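Local coordinates for protein Ton_1535 (Thermococcus onnurineus, PDB 3ZPJ) that is of unknown function but folds as an alpha-solenoid, a curved array of paired helices whose course includes an unusual left-handed helical turn, at residues 131-136 against 178-183; 159-164 against 185-190; 213-218 against 235-240; 243-248 against 283-288. All blocks are in the same frame, centred on the assembly; numbering follows the deposited sequence.

Contact 1: 131-136 against 178-183; sequences DNALEI and MDFYKM
The first torsions of Leu134 and Phe180 bring the two side chains together across the contact. In Leu134 chi1 is -87°, somewhat past the staggered position, and this swings the branched end toward helix 174-190. In Phe180 CG lies beside the backbone N (chi1 -64°), and the ring reaches back toward helix 130-146. Leu134 then lies over one face of that ring. Its CD2 methyl sits 3.9 Å from the ring centroid, only 13° off the normal, so this is a CH-pi contact near the middle of the face. Leu134 CG stands 3.8 Å from Phe180 CZ. Ala133 comes to the same ring from another direction. Its CB lies at the edge, in the ring plane, 3.9 Å from Phe180 CE2.

The two methyls of Leu134 part company. CD1 packs on Asp179 CB at 3.5 Å, at the exposed border of the contact. CD2 also touches Met183 CE at 3.6 Å. The Met183 chain bends at its last torsion, and it runs alongside Leu134 with the opposite sense. With alanine at Leu134, the Phe180 face is likely to lose its methyl and the Met183 end to gain room to turn.

Pro130 and Phe137 add to the surroundings of the Phe180 ring. Leu124 and Ala125 of helix 110-126 lie against Ala133. The segment axes come within 10.8 Å and are nearly parallel. Side-by-side packing of two helices that run the same way, separated in the chain by helix 151-170, is characteristic of the stacked layers of an alpha-solenoid.

Contact 2: 159-164 against 185-190; sequences LRIGDL and FDIFDK
The Phe188 ring pushes into the 159-164 segment of helix 151-170 and meets backbone as well as side chains there. Leu159 O lies at the ring edge, in its plane, 3.8 Å from Phe188 CE1. Gly162 C and Asp163 OD1 both approach Phe188 CZ obliquely, each at 3.4 Å. The Asp163 carboxylate is turned 53° from the plane of the ring.

The two segments belong to successive helices of the alpha-solenoid, 151-170 and 174-190, which form an antiparallel helical hairpin. Their short axes come within 8.8 Å at an angle of 144°. This closeness probably depends on Gly162. A beta carbon there would point at helix 174-190 and run into Phe188 CE1, with Ile187 CG2 also close. The absence of a side chain lets the ring come up to the Gly162 backbone.

Ile187 packs beside the ring. Its CD1 reaches Gly162 N at 3.8 Å and also touches Ile161 CG2. Phe137 and Ala140 of helix 130-146 lie on Ile161, so the hairpin is joined to the preceding helix as well.

The polar end of Asp163 has a partner outside the pair. Its OD1 makes a salt bridge with Arg196 of helix 194-209, and the Arg196 side chain also touches Phe188. That ion pair probably keeps OD1 beside Phe188. With chi1 of -71°, Leu159 CG stands beside its own backbone N, and the branch carries CD2 to 3.8 Å from Phe188 CD1.

Contact 3: 213-218 against 235-240; sequences VGLPQI and KKKYSG
Val213 and Leu215, which both touch Tyr238, are joined by an inverse gamma turn centred on Gly214, closed by Leu215 N bonding to Val213 O at 2.7 Å, while Tyr238 is the first residue to leave helix 227-237.

Val213 meets a face of the Tyr238 ring and Leu215 its hydroxyl end. Val213 CG1 lies over one face, offset toward the rim. It stands 4.0 Å from the ring centroid and 21° off the normal, a CH-pi contact, and comes within 3.7 Å of Tyr238 CE2. Leu215 and Tyr238 point toward one another, and Leu215 CG lies 3.7 Å from Tyr238 OH. Both methyls of Leu215 are also near that oxygen.

The contact joins the entrance of one helix of the solenoid to the exit of the next. Leu215 holds the N-cap position of helix 216-223, and Tyr238 follows helix 227-237, the next helix in the chain. Val213 and Ile218 also touch Ile234 of helix 227-237.

A second, more exposed layer rests on Lys237. Its aliphatic chain crosses Leu215 obliquely, with CD 3.8 Å from Leu215 CD1. Farther along, Lys237 CE lies 3.9 Å from Gln217 NE2. The Gln217 chain is folded back at chi2 (-93°), which turns its amide toward the lysine. Cutting Tyr238 back to a serine is likely to leave Val213 CG1 without its ring face and to open a gap beside the Leu215 branch. The other methyl of Val213, CG2, is turned to Gly246 of helix 240-256.

Contact 4: 243-248 against 283-288; sequences RLIGEL and VQHIAR
On the side of helix 240-256 turned from the Ile245 and Ile286 contact, Arg243 NE bonds to Glu247 OE2 at 3.1 Å. The N-H points almost straight at the oxygen, at 170°, and the oxygen lies in the guanidinium plane. Seen from the acid, the donor comes from above the carboxylate plane. The pair is a salt bridge between residues one helical turn apart. Lys268 adds a long, weak ion pair to the same oxygen.

The contact itself is apolar and typical of an alpha-solenoid. Helices 240-256 and 280-293 run the same way, one place beyond the intervening helix 262-271. Their short axes cross at only 20°, and they come within 10.5 Å.

Ile286 enters between side chains of the other helix. Its CD1 touches Leu244 CD2 at 4.1 Å, and its CG2 touches Leu248 CD1 at the same distance. Ile245 crosses Ile286 at about a right angle. Phe278 and Phe302 also touch Ile286, and the core here is buried.

His285 borders the core. Its CG is anti to the backbone N (chi1 -168°), which lays the ring beside Ile245. Both branches of Ile245 touch it: CG1 lies 3.7 Å from His285 CD2, and CG2 lies 3.8 Å from His285 NE2. The latter atom also makes a weak hydrogen bond to Asp212 OD1, which may help fix the ring's rotation. The tightest meeting belongs to the two isoleucines, where Ile245 CD1 stands 3.5 Å from Ile286 CG1.

How the contacts relate
After seven earlier helices, contact 1 opens on helix 130-146. Helix 151-170 then opens contact 2. Both close on helix 174-190, contact 1 in its middle and contact 2 at its end, so their loops cross and tie three successive helices together. Contact 3 comes next, in series. It closes the short loop from the stretch leading into helix 216-223 to just past the end of helix 227-237. Contact 4 then spans 35 residues from helix 240-256 to helix 280-293. Contacts 3 and 4 touch, as where Lys235 packs on Arg243. Contacts 2 and 4 lie about 33 Å apart between centres, on opposite sides of the chain's centre.

Contact 1: 131-136 against 178-183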
# COMPACT_ATOMS: atom_id res chain seq x y z
N ASP A 131 -8.11 8.39 -3.85
CA ASP A 131 -9.52 8.36 -4.17
C ASP A 131 -9.79 8.67 -5.65
O ASP A 131 -10.60 7.98 -6.27
CB ASP A 131 -10.31 9.29 -3.25
CG ASP A 131 -10.21 8.88 -1.79
OD1 ASP A 131 -10.92 7.93 -1.39
OD2 ASP A 131 -9.42 9.50 -1.04
N ASN A 132 -9.10 9.67 -6.21
CA ASN A 132 -9.24 9.97 -7.64
C ASN A 132 -8.77 8.79 -8.48
O ASN A 132 -9.38 8.45 -9.50
CB ASN A 132 -8.44 11.21 -8.05
CG ASN A 132 -8.99 12.48 -7.46
OD1 ASN A 132 -9.07 12.62 -6.24
ND2 ASN A 132 -9.36 13.42 -8.32
N ALA A 133 -7.67 8.19 -8.06
CA ALA A 133 -7.11 7.07 -8.77
C ALA A 133 -8.13 5.95 -8.92
O ALA A 133 -8.34 5.44 -10.03
CB ALA A 133 -5.88 6.57 -8.06
N LEU A 134 -8.78 5.56 -7.82
CA LEU A 134 -9.78 4.50 -7.86
C LEU A 134 -10.91 4.81 -8.83
O LEU A 134 -11.35 3.95 -9.60
CB LEU A 134 -10.40 4.28 -6.48
CG LEU A 134 -9.68 3.31 -5.55
CD1 LEU A 134 -10.55 3.09 -4.33
CD2 LEU A 134 -9.42 2.01 -6.28
N GLU A 135 -11.38 6.05 -8.77
CA GLU A 135 -12.48 6.45 -9.61
C GLU A 135 -12.11 6.22 -11.08
O GLU A 135 -12.89 5.69 -11.85
CB GLU A 135 -12.82 7.92 -9.36
CG GLU A 135 -14.06 8.41 -10.09
CD GLU A 135 -14.27 9.93 -9.95
OE1 GLU A 135 -13.36 10.62 -9.44
OE2 GLU A 135 -15.35 10.41 -10.36
N ILE A 136 -10.88 6.56 -11.43
CA ILE A 136 -10.42 6.44 -12.79
C ILE A 136 -10.15 4.98 -13.16
O ILE A 136 -10.48 4.55 -14.27
CB ILE A 136 -9.18 7.31 -13.01
CG1 ILE A 136 -9.53 8.78 -12.79
CG2 ILE A 136 -8.59 7.07 -14.41
CD1 ILE A 136 -10.74 9.25 -13.57
N MET A 178 -5.64 -0.83 0.48
CA MET A 178 -6.57 -1.95 0.56
C MET A 178 -7.56 -2.03 -0.62
O MET A 178 -7.74 -3.08 -1.21
CB MET A 178 -7.31 -1.97 1.92
CG MET A 178 -7.74 -3.38 2.33
SD MET A 178 -6.34 -4.46 2.78
CE MET A 178 -5.80 -3.55 4.24
N ASP A 179 -8.17 -0.91 -0.98
CA ASP A 179 -9.16 -0.92 -2.06
C ASP A 179 -8.58 -1.32 -3.44
O ASP A 179 -9.24 -1.97 -4.23
CB ASP A 179 -9.84 0.43 -2.14
CG ASP A 179 -10.90 0.60 -1.06
OD1 ASP A 179 -11.41 -0.43 -0.58
OD2 ASP A 179 -11.23 1.76 -0.73
N PHE A 180 -7.33 -0.94 -3.68
CA PHE A 180 -6.63 -1.27 -4.91
C PHE A 180 -6.36 -2.76 -4.97
O PHE A 180 -6.56 -3.41 -6.00
CB PHE A 180 -5.31 -0.49 -5.00
CG PHE A 180 -5.50 1.00 -5.06
CD1 PHE A 180 -5.71 1.74 -3.90
CD2 PHE A 180 -5.51 1.66 -6.28
CE1 PHE A 180 -5.92 3.10 -3.96
CE2 PHE A 180 -5.72 3.03 -6.34
CZ PHE A 180 -5.92 3.76 -5.18
N TYR A 181 -5.91 -3.31 -3.86
CA TYR A 181 -5.65 -4.73 -3.77
C TYR A 181 -6.91 -5.59 -3.95
O TYR A 181 -6.87 -6.63 -4.60
CB TYR A 181 -5.02 -5.06 -2.43
CG TYR A 181 -3.58 -4.70 -2.26
CD1 TYR A 181 -2.70 -4.63 -3.34
CD2 TYR A 181 -3.07 -4.47 -0.98
CE1 TYR A 181 -1.33 -4.29 -3.13
CE2 TYR A 181 -1.74 -4.15 -0.77
CZ TYR A 181 -0.87 -4.06 -1.83
OH TYR A 181 0.45 -3.75 -1.55
N LYS A 182 -8.02 -5.16 -3.37
CA LYS A 182 -9.26 -5.92 -3.51
C LYS A 182 -9.71 -5.99 -4.97
O LYS A 182 -10.13 -7.04 -5.43
CB LYS A 182 -10.39 -5.32 -2.67
CG LYS A 182 -10.03 -5.01 -1.25
CD LYS A 182 -10.17 -6.19 -0.33
CE LYS A 182 -10.27 -5.69 1.11
NZ LYS A 182 -11.31 -4.62 1.19
N MET A 183 -9.60 -4.86 -5.68
CA MET A 183 -10.00 -4.80 -7.10
C MET A 183 -9.09 -5.69 -7.95
O MET A 183 -9.56 -6.49 -8.76
CB MET A 183 -10.04 -3.36 -7.65
CG MET A 183 -11.01 -3.18 -8.83
SD MET A 183 -11.24 -1.52 -9.53
CE MET A 183 -11.09 -0.56 -8.08

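Contact 2: 159-164 against 185-190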
# COMPACT_ATOMS: atom_id res chain seq x y z
N LEU A 159 -6.58 -7.57 -17.34
CA LEU A 159 -5.46 -8.08 -16.52
C LEU A 159 -4.42 -6.99 -16.34
O LEU A 159 -3.76 -6.89 -15.29
CB LEU A 159 -4.83 -9.34 -17.14
CG LEU A 159 -5.71 -10.59 -17.07
CD1 LEU A 159 -5.13 -11.74 -17.85
CD2 LEU A 159 -5.90 -10.99 -15.61
N ARG A 160 -4.27 -6.14 -17.36
CA ARG A 160 -3.32 -5.04 -17.23
C ARG A 160 -3.80 -4.00 -16.18
O ARG A 160 -3.00 -3.40 -15.48
CB ARG A 160 -3.06 -4.40 -18.59
CG ARG A 160 -2.12 -3.21 -18.54
CD ARG A 160 -0.69 -3.63 -18.29
NE ARG A 160 0.22 -2.49 -18.38
CZ ARG A 160 1.44 -2.46 -17.86
NH1 ARG A 160 1.91 -3.51 -17.22
NH2 ARG A 160 2.19 -1.38 -17.99
N ILE A 161 -5.10 -3.81 -16.06
CA ILE A 161 -5.64 -2.96 -15.00
C ILE A 161 -5.30 -3.59 -13.65
O ILE A 161 -4.85 -2.90 -12.75
CB ILE A 161 -7.14 -2.83 -15.14
CG1 ILE A 161 -7.46 -2.18 -16.49
CG2 ILE A 161 -7.73 -2.01 -14.00
CD1 ILE A 161 -8.92 -1.79 -16.61
N GLY A 162 -5.51 -4.90 -13.54
CA GLY A 162 -5.09 -5.66 -12.38
C GLY A 162 -3.65 -5.38 -11.99
O GLY A 162 -3.40 -5.03 -10.84
N ASP A 163 -2.72 -5.51 -12.94
CA ASP A 163 -1.32 -5.28 -12.64
C ASP A 163 -1.12 -3.87 -12.11
O ASP A 163 -0.39 -3.67 -11.14
CB ASP A 163 -0.43 -5.47 -13.88
CG ASP A 163 -0.34 -6.92 -14.33
OD1 ASP A 163 -0.71 -7.81 -13.56
OD2 ASP A 163 0.12 -7.17 -15.47
N LEU A 164 -1.77 -2.90 -12.74
CA LEU A 164 -1.59 -1.52 -12.30
C LEU A 164 -2.26 -1.21 -10.95
O LEU A 164 -1.73 -0.43 -10.14
CB LEU A 164 -2.03 -0.52 -13.39
CG LEU A 164 -1.24 -0.65 -14.70
CD1 LEU A 164 -1.83 0.16 -15.85
CD2 LEU A 164 0.16 -0.22 -14.50
N PHE A 185 -7.34 -8.31 -6.95
CA PHE A 185 -7.59 -9.71 -6.64
C PHE A 185 -8.84 -10.17 -7.34
O PHE A 185 -8.89 -11.26 -7.92
CB PHE A 185 -7.79 -9.99 -5.14
CG PHE A 185 -8.26 -11.39 -4.86
CD1 PHE A 185 -7.35 -12.44 -4.80
CD2 PHE A 185 -9.61 -11.68 -4.71
CE1 PHE A 185 -7.77 -13.75 -4.55
CE2 PHE A 185 -10.05 -12.99 -4.47
CZ PHE A 185 -9.13 -14.02 -4.39
N ASP A 186 -9.88 -9.36 -7.22
CA ASP A 186 -11.13 -9.60 -7.90
C ASP A 186 -10.91 -9.89 -9.39
O ASP A 186 -11.49 -10.83 -9.95
CB ASP A 186 -12.04 -8.39 -7.74
CG ASP A 186 -13.43 -8.77 -7.34
OD1 ASP A 186 -13.67 -8.87 -6.12
OD2 ASP A 186 -14.27 -8.97 -8.25
N ILE A 187 -10.03 -9.11 -10.01
CA ILE A 187 -9.76 -9.23 -11.45
C ILE A 187 -8.99 -10.52 -11.76
O ILE A 187 -9.31 -11.24 -12.71
CB ILE A 187 -8.97 -8.00 -11.97
CG1 ILE A 187 -9.91 -6.81 -12.19
CG2 ILE A 187 -8.26 -8.32 -13.26
CD1 ILE A 187 -9.15 -5.50 -12.50
N PHE A 188 -7.98 -10.81 -10.93
CA PHE A 188 -7.14 -11.98 -11.14
C PHE A 188 -7.89 -13.27 -10.86
O PHE A 188 -7.64 -14.32 -11.47
CB PHE A 188 -5.89 -11.87 -10.27
CG PHE A 188 -4.98 -10.76 -10.68
CD1 PHE A 188 -4.99 -10.30 -12.00
CD2 PHE A 188 -4.13 -10.16 -9.78
CE1 PHE A 188 -4.17 -9.27 -12.39
CE2 PHE A 188 -3.29 -9.11 -10.17
CZ PHE A 188 -3.31 -8.68 -11.48
N ASP A 189 -8.83 -13.18 -9.92
CA ASP A 189 -9.69 -14.29 -9.59
C ASP A 189 -10.66 -14.62 -10.72
O ASP A 189 -10.76 -15.78 -11.15
CB ASP A 189 -10.47 -13.98 -8.32
CG ASP A 189 -11.29 -15.16 -7.84
OD1 ASP A 189 -10.73 -16.28 -7.73
OD2 ASP A 189 -12.50 -14.97 -7.60
N LYS A 190 -11.39 -13.61 -11.20
CA LYS A 190 -12.39 -13.85 -12.25
C LYS A 190 -11.75 -14.23 -13.57
O LYS A 190 -12.35 -14.94 -14.37
CB LYS A 190 -13.29 -12.63 -12.49
CG LYS A 190 -14.02 -12.10 -11.28
CD LYS A 190 -14.82 -13.17 -10.57
CE LYS A 190 -15.67 -12.53 -9.48
NZ LYS A 190 -16.57 -11.49 -10.07

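Contact 3: 213-218 against 235-240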
# COMPACT_ATOMS: atom_id res chain seq x y z
N VAL A 213 1.52 0.70 10.99
CA VAL A 213 2.84 1.02 10.46
C VAL A 213 3.05 0.47 9.05
O VAL A 213 4.18 0.32 8.61
CB VAL A 213 3.98 0.49 11.36
CG1 VAL A 213 3.89 1.08 12.77
CG2 VAL A 213 3.95 -1.02 11.40
N GLY A 214 1.97 0.18 8.34
CA GLY A 214 2.09 -0.38 7.00
C GLY A 214 2.57 0.57 5.91
O GLY A 214 1.90 0.74 4.89
N LEU A 215 3.72 1.21 6.12
CA LEU A 215 4.33 2.02 5.08
C LEU A 215 4.72 1.11 3.93
O LEU A 215 5.13 -0.03 4.14
CB LEU A 215 5.55 2.76 5.60
CG LEU A 215 5.21 3.79 6.68
CD1 LEU A 215 6.46 4.57 7.07
CD2 LEU A 215 4.08 4.75 6.25
N PRO A 216 4.59 1.61 2.70
CA PRO A 216 4.82 0.76 1.52
C PRO A 216 6.20 0.10 1.53
O PRO A 216 6.30 -1.06 1.13
CB PRO A 216 4.62 1.71 0.33
CG PRO A 216 4.65 3.10 0.90
CD PRO A 216 4.23 3.00 2.34
N GLN A 217 7.22 0.78 2.04
CA GLN A 217 8.58 0.21 2.05
C GLN A 217 8.73 -0.86 3.14
O GLN A 217 9.57 -1.76 3.06
CB GLN A 217 9.64 1.30 2.21
CG GLN A 217 9.57 2.06 3.53
CD GLN A 217 8.72 3.33 3.47
OE1 GLN A 217 7.66 3.39 2.82
NE2 GLN A 217 9.19 4.36 4.18
N ILE A 218 7.89 -0.76 4.17
CA ILE A 218 7.82 -1.74 5.24
C ILE A 218 7.11 -3.00 4.72
O ILE A 218 7.61 -4.11 4.91
CB ILE A 218 7.12 -1.16 6.51
CG1 ILE A 218 8.09 -0.25 7.28
CG2 ILE A 218 6.62 -2.25 7.43
CD1 ILE A 218 7.39 0.81 8.12
N LYS A 235 11.73 1.45 14.14
CA LYS A 235 12.44 2.14 15.23
C LYS A 235 12.80 3.57 14.85
O LYS A 235 12.78 4.47 15.68
CB LYS A 235 13.73 1.42 15.59
CG LYS A 235 13.57 0.13 16.35
CD LYS A 235 14.94 -0.38 16.77
CE LYS A 235 14.86 -1.77 17.38
NZ LYS A 235 14.32 -2.81 16.44
N LYS A 236 13.16 3.77 13.59
CA LYS A 236 13.53 5.09 13.12
C LYS A 236 12.30 6.00 13.06
O LYS A 236 12.33 7.12 13.54
CB LYS A 236 14.19 5.00 11.74
CG LYS A 236 14.34 6.34 11.02
CD LYS A 236 14.45 6.16 9.50
CE LYS A 236 14.25 7.47 8.74
NZ LYS A 236 14.26 7.27 7.26
N LYS A 237 11.22 5.49 12.49
CA LYS A 237 10.07 6.34 12.17
C LYS A 237 8.98 6.42 13.24
O LYS A 237 8.03 7.20 13.10
CB LYS A 237 9.45 5.91 10.83
CG LYS A 237 10.29 6.30 9.61
CD LYS A 237 9.44 6.45 8.36
CE LYS A 237 10.29 6.67 7.12
NZ LYS A 237 10.99 7.98 7.11
N TYR A 238 9.09 5.62 14.30
CA TYR A 238 8.05 5.59 15.33
C TYR A 238 8.66 5.39 16.72
O TYR A 238 9.73 4.80 16.85
CB TYR A 238 7.06 4.44 15.06
CG TYR A 238 6.33 4.53 13.73
CD1 TYR A 238 5.27 5.41 13.56
CD2 TYR A 238 6.70 3.72 12.66
CE1 TYR A 238 4.60 5.49 12.34
CE2 TYR A 238 6.03 3.79 11.44
CZ TYR A 238 4.98 4.68 11.29
OH TYR A 238 4.31 4.76 10.09
N SER A 239 7.97 5.90 17.74
CA SER A 239 8.34 5.58 19.13
C SER A 239 7.10 5.36 20.01
O SER A 239 5.96 5.51 19.55
CB SER A 239 9.24 6.66 19.72
OG SER A 239 8.61 7.92 19.67
N GLY A 240 7.34 4.98 21.27
CA GLY A 240 6.26 4.68 22.20
C GLY A 240 5.20 3.71 21.71
O GLY A 240 5.50 2.60 21.26

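Contact 4: 243-248 against 283-288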
# COMPACT_ATOMS: atom_id res chain seq x y z
N ARG A 243 5.30 2.46 18.09
CA ARG A 243 6.42 1.55 17.92
C ARG A 243 6.14 0.17 18.51
O ARG A 243 6.61 -0.85 18.01
CB ARG A 243 7.69 2.11 18.56
CG ARG A 243 8.89 1.26 18.25
CD ARG A 243 10.17 1.83 18.79
NE ARG A 243 11.13 0.75 19.02
CZ ARG A 243 12.32 0.92 19.59
NH1 ARG A 243 12.71 2.13 19.98
NH2 ARG A 243 13.12 -0.13 19.76
N LEU A 244 5.38 0.15 19.60
CA LEU A 244 4.99 -1.09 20.22
C LEU A 244 4.03 -1.85 19.31
O LEU A 244 4.25 -3.02 18.99
CB LEU A 244 4.37 -0.83 21.60
CG LEU A 244 3.92 -2.04 22.42
CD1 LEU A 244 4.90 -3.18 22.30
CD2 LEU A 244 3.78 -1.64 23.89
N ILE A 245 2.95 -1.18 18.90
CA ILE A 245 1.96 -1.82 18.05
C ILE A 245 2.63 -2.32 16.77
O ILE A 245 2.37 -3.43 16.32
CB ILE A 245 0.80 -0.86 17.68
CG1 ILE A 245 -0.30 -0.90 18.74
CG2 ILE A 245 0.15 -1.26 16.36
CD1 ILE A 245 0.07 -0.28 20.02
N GLY A 246 3.52 -1.50 16.22
CA GLY A 246 4.12 -1.83 14.94
C GLY A 246 4.97 -3.07 15.05
O GLY A 246 4.93 -3.97 14.20
N GLU A 247 5.75 -3.14 16.12
CA GLU A 247 6.58 -4.32 16.35
C GLU A 247 5.71 -5.56 16.54
O GLU A 247 6.01 -6.62 15.99
CB GLU A 247 7.57 -4.09 17.50
CG GLU A 247 8.70 -3.11 17.13
CD GLU A 247 9.60 -2.72 18.30
OE1 GLU A 247 9.24 -2.96 19.47
OE2 GLU A 247 10.69 -2.16 18.05
N LEU A 248 4.60 -5.42 17.26
CA LEU A 248 3.67 -6.53 17.45
C LEU A 248 3.01 -6.99 16.16
O LEU A 248 2.87 -8.20 15.92
CB LEU A 248 2.61 -6.19 18.50
CG LEU A 248 3.20 -6.00 19.90
CD1 LEU A 248 2.14 -5.64 20.93
CD2 LEU A 248 3.90 -7.27 20.30
N VAL A 283 -4.85 0.08 24.35
CA VAL A 283 -4.99 -1.09 25.21
C VAL A 283 -5.77 -2.21 24.52
O VAL A 283 -5.32 -3.36 24.47
CB VAL A 283 -5.68 -0.72 26.50
CG1 VAL A 283 -5.87 -1.94 27.37
CG2 VAL A 283 -4.88 0.35 27.22
N GLN A 284 -6.93 -1.87 23.98
CA GLN A 284 -7.74 -2.83 23.25
C GLN A 284 -6.97 -3.44 22.10
O GLN A 284 -7.00 -4.65 21.88
CB GLN A 284 -8.99 -2.15 22.72
CG GLN A 284 -9.85 -1.57 23.83
CD GLN A 284 -10.86 -0.59 23.32
OE1 GLN A 284 -11.16 -0.55 22.13
NE2 GLN A 284 -11.40 0.23 24.22
N HIS A 285 -6.25 -2.59 21.38
CA HIS A 285 -5.53 -3.03 20.20
C HIS A 285 -4.42 -4.01 20.57
O HIS A 285 -4.25 -5.06 19.94
CB HIS A 285 -4.96 -1.82 19.46
CG HIS A 285 -4.45 -2.14 18.08
ND1 HIS A 285 -4.73 -3.32 17.45
CD2 HIS A 285 -3.68 -1.42 17.23
CE1 HIS A 285 -4.15 -3.33 16.26
NE2 HIS A 285 -3.51 -2.19 16.10
N ILE A 286 -3.66 -3.67 21.61
CA ILE A 286 -2.57 -4.52 22.06
C ILE A 286 -3.10 -5.86 22.58
O ILE A 286 -2.48 -6.91 22.34
CB ILE A 286 -1.70 -3.80 23.09
CG1 ILE A 286 -0.92 -2.68 22.41
CG2 ILE A 286 -0.75 -4.76 23.77
CD1 ILE A 286 -0.30 -1.68 23.36
N ALA A 287 -4.25 -5.82 23.26
CA ALA A 287 -4.88 -7.04 23.77
C ALA A 287 -5.26 -7.98 22.63
O ALA A 287 -5.09 -9.20 22.72
CB ALA A 287 -6.10 -6.70 24.63
N ARG A 288 -5.78 -7.42 21.55
CA ARG A 288 -6.14 -8.24 20.41
C ARG A 288 -4.88 -8.82 19.77
O ARG A 288 -4.82 -10.01 19.46
CB ARG A 288 -6.95 -7.41 19.42
CG ARG A 288 -7.28 -8.09 18.10
CD ARG A 288 -7.51 -7.02 17.04
NE ARG A 288 -8.34 -5.94 17.59
CZ ARG A 288 -8.24 -4.65 17.26
NH1 ARG A 288 -7.33 -4.25 16.38
NH2 ARG A 288 -9.05 -3.76 17.82